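Uncharacterized protein YqbN (Bacillus subtilis, PDB 3KLU) is of unknown function but, by its family, probably acts as a phage-type tail assembly chaperone, related to XkdN of the same bacterium. Local coordinates at residues E25-I30 with V41-F46. Numbering follows the deposited sequence.
Sequences EVEVPI and VVPFIF
The carbonyl oxygen of Val28 is gripped twice: Phe44 N donates to Val28 O at 2.6 Å from well above the carbonyl plane, and Ile30 N reaches back to it in a weak bond that closes an inverse gamma turn centred on Pro29. Val28 N answers with a bond to Phe44 O, while Val26 and Phe46 exchange a second reciprocal pair, in which the N-H of Phe46 is aimed almost straight at Val26 O (N to O 2.8 Å, 179° at the hydrogen). Strands 26-28 and 44-46 thus pair antiparallel, and strand 90-92 continues the sheet beyond 44-46. The turn carries Ile30 over the Phe44 ring, Ile30 CB lying 4.0 Å from the centroid of that ring, almost on its normal, in a CH-pi contact. With CG1 anti to the carbonyl carbon (chi1 -74°), Ile30 also places CG1 at the edge of the Phe46 ring, 3.9 Å from Phe46 CZ, while Val28 CB packs against Phe46 CE1. Trp126 of helix 120-133 meets both phenylalanine rings. On the other face, Glu27 CG lies 3.8 Å from Ile45 CG1, the two side chains side by side, and the carboxylate end of Glu27 rests against Pro43 CG. The paired strands therefore present two unlike faces, an apolar one packed against helix 120-133 and one bearing the exposed acidic side chain of Glu27.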
loop_
_atom_site.group_PDB
_atom_site.type_symbol
_atom_site.label_atom_id
_atom_site.label_comp_id
_atom_site.label_asym_id
_atom_site.label_seq_id
_atom_site.Cartn_x
_atom_site.Cartn_y
_atom_site.Cartn_z
ATOM N N GLU A 25 -1.236 -10.929 0.839
ATOM C CA GLU A 25 -1.810 -10.400 -0.385
ATOM C C GLU A 25 -3.242 -10.510 0.107
ATOM O O GLU A 25 -3.924 -11.507 -0.088
ATOM C CB GLU A 25 -1.551 -11.275 -1.600
ATOM C CG GLU A 25 -0.436 -10.716 -2.467
ATOM C CD GLU A 25 -0.810 -10.637 -3.945
ATOM O OE1 GLU A 25 -1.973 -10.942 -4.293
ATOM O OE2 GLU A 25 0.065 -10.264 -4.761
ATOM N N VAL A 26 -3.633 -9.473 0.837
ATOM C CA VAL A 26 -4.924 -9.338 1.478
ATOM C C VAL A 26 -5.885 -8.472 0.653
ATOM O O VAL A 26 -5.558 -7.329 0.304
ATOM C CB VAL A 26 -4.692 -8.691 2.849
ATOM C CG1 VAL A 26 -5.988 -8.357 3.526
ATOM C CG2 VAL A 26 -3.862 -9.626 3.699
ATOM N N GLU A 27 -7.062 -9.007 0.333
ATOM C CA GLU A 27 -8.064 -8.260 -0.432
ATOM C C GLU A 27 -8.952 -7.513 0.542
ATOM O O GLU A 27 -9.407 -8.077 1.525
ATOM C CB GLU A 27 -8.940 -9.190 -1.233
ATOM C CG GLU A 27 -8.462 -9.533 -2.603
ATOM C CD GLU A 27 -9.503 -10.391 -3.312
ATOM O OE1 GLU A 27 -9.354 -10.655 -4.527
ATOM O OE2 GLU A 27 -10.479 -10.797 -2.628
ATOM N N VAL A 28 -9.222 -6.254 0.241
ATOM C CA VAL A 28 -10.025 -5.407 1.108
ATOM C C VAL A 28 -10.873 -4.492 0.255
ATOM O O VAL A 28 -10.342 -3.752 -0.589
ATOM C CB VAL A 28 -9.142 -4.476 1.973
ATOM C CG1 VAL A 28 -10.013 -3.669 2.896
ATOM C CG2 VAL A 28 -8.097 -5.273 2.746
ATOM N N PRO A 29 -12.197 -4.507 0.466
ATOM C CA PRO A 29 -13.095 -3.644 -0.313
ATOM C C PRO A 29 -13.073 -2.214 0.250
ATOM O O PRO A 29 -13.927 -1.813 1.017
ATOM C CB PRO A 29 -14.439 -4.330 -0.165
ATOM C CG PRO A 29 -14.373 -4.832 1.248
ATOM C CD PRO A 29 -12.945 -5.355 1.405
ATOM N N ILE A 30 -12.080 -1.441 -0.155
ATOM C CA ILE A 30 -11.920 -0.070 0.310
ATOM C C ILE A 30 -13.058 0.864 -0.088
ATOM O O ILE A 30 -13.284 1.870 0.577
ATOM C CB ILE A 30 -10.580 0.495 -0.209
ATOM C CG1 ILE A 30 -9.425 -0.133 0.591
ATOM C CG2 ILE A 30 -10.560 2.025 -0.127
ATOM C CD1 ILE A 30 -9.385 0.279 2.034
ATOM N N VAL A 41 -18.221 -5.436 -6.194
ATOM C CA VAL A 41 -17.161 -4.576 -5.715
ATOM C C VAL A 41 -15.799 -5.158 -6.100
ATOM O O VAL A 41 -15.589 -6.370 -6.079
ATOM C CB VAL A 41 -17.195 -4.418 -4.184
ATOM C CG1 VAL A 41 -16.080 -3.491 -3.752
ATOM C CG2 VAL A 41 -18.537 -3.886 -3.742
ATOM N N VAL A 42 -14.887 -4.270 -6.462
ATOM C CA VAL A 42 -13.535 -4.654 -6.836
ATOM C C VAL A 42 -12.690 -4.310 -5.627
ATOM O O VAL A 42 -12.383 -3.141 -5.399
ATOM C CB VAL A 42 -13.082 -3.833 -8.029
ATOM C CG1 VAL A 42 -11.664 -4.169 -8.355
ATOM C CG2 VAL A 42 -14.034 -4.088 -9.239
ATOM N N PRO A 43 -12.331 -5.312 -4.806
ATOM C CA PRO A 43 -11.515 -5.008 -3.618
ATOM C C PRO A 43 -10.076 -4.631 -3.942
ATOM O O PRO A 43 -9.548 -4.990 -4.994
ATOM C CB PRO A 43 -11.590 -6.299 -2.798
ATOM C CG PRO A 43 -11.664 -7.356 -3.863
ATOM C CD PRO A 43 -12.609 -6.765 -4.888
ATOM N N PHE A 44 -9.462 -3.874 -3.043
ATOM C CA PHE A 44 -8.072 -3.511 -3.218
ATOM C C PHE A 44 -7.271 -4.706 -2.718
ATOM O O PHE A 44 -7.709 -5.407 -1.802
ATOM C CB PHE A 44 -7.726 -2.332 -2.334
ATOM C CG PHE A 44 -7.976 -1.021 -2.959
ATOM C CD1 PHE A 44 -9.063 -0.824 -3.778
ATOM C CD2 PHE A 44 -7.149 0.040 -2.675
ATOM C CE1 PHE A 44 -9.328 0.459 -4.315
ATOM C CE2 PHE A 44 -7.394 1.326 -3.199
ATOM C CZ PHE A 44 -8.487 1.532 -4.018
ATOM N N ILE A 45 -6.106 -4.930 -3.325
ATOM C CA ILE A 45 -5.206 -5.983 -2.899
ATOM C C ILE A 45 -3.972 -5.319 -2.297
ATOM O O ILE A 45 -3.258 -4.531 -2.979
ATOM C CB ILE A 45 -4.765 -6.834 -4.050
ATOM C CG1 ILE A 45 -5.970 -7.516 -4.658
ATOM C CG2 ILE A 45 -3.771 -7.904 -3.559
ATOM C CD1 ILE A 45 -5.599 -8.344 -5.887
ATOM N N PHE A 46 -3.745 -5.621 -1.017
ATOM C CA PHE A 46 -2.618 -5.098 -0.255
ATOM C C PHE A 46 -1.616 -6.221 -0.012
ATOM O O PHE A 46 -1.970 -7.414 -0.056
ATOM C CB PHE A 46 -3.060 -4.556 1.103
ATOM C CG PHE A 46 -3.998 -3.350 1.025
ATOM C CD1 PHE A 46 -5.355 -3.516 0.724
ATOM C CD2 PHE A 46 -3.538 -2.075 1.345
ATOM C CE1 PHE A 46 -6.231 -2.424 0.761
ATOM C CE2 PHE A 46 -4.405 -0.977 1.383
ATOM C CZ PHE A 46 -5.743 -1.145 1.095
#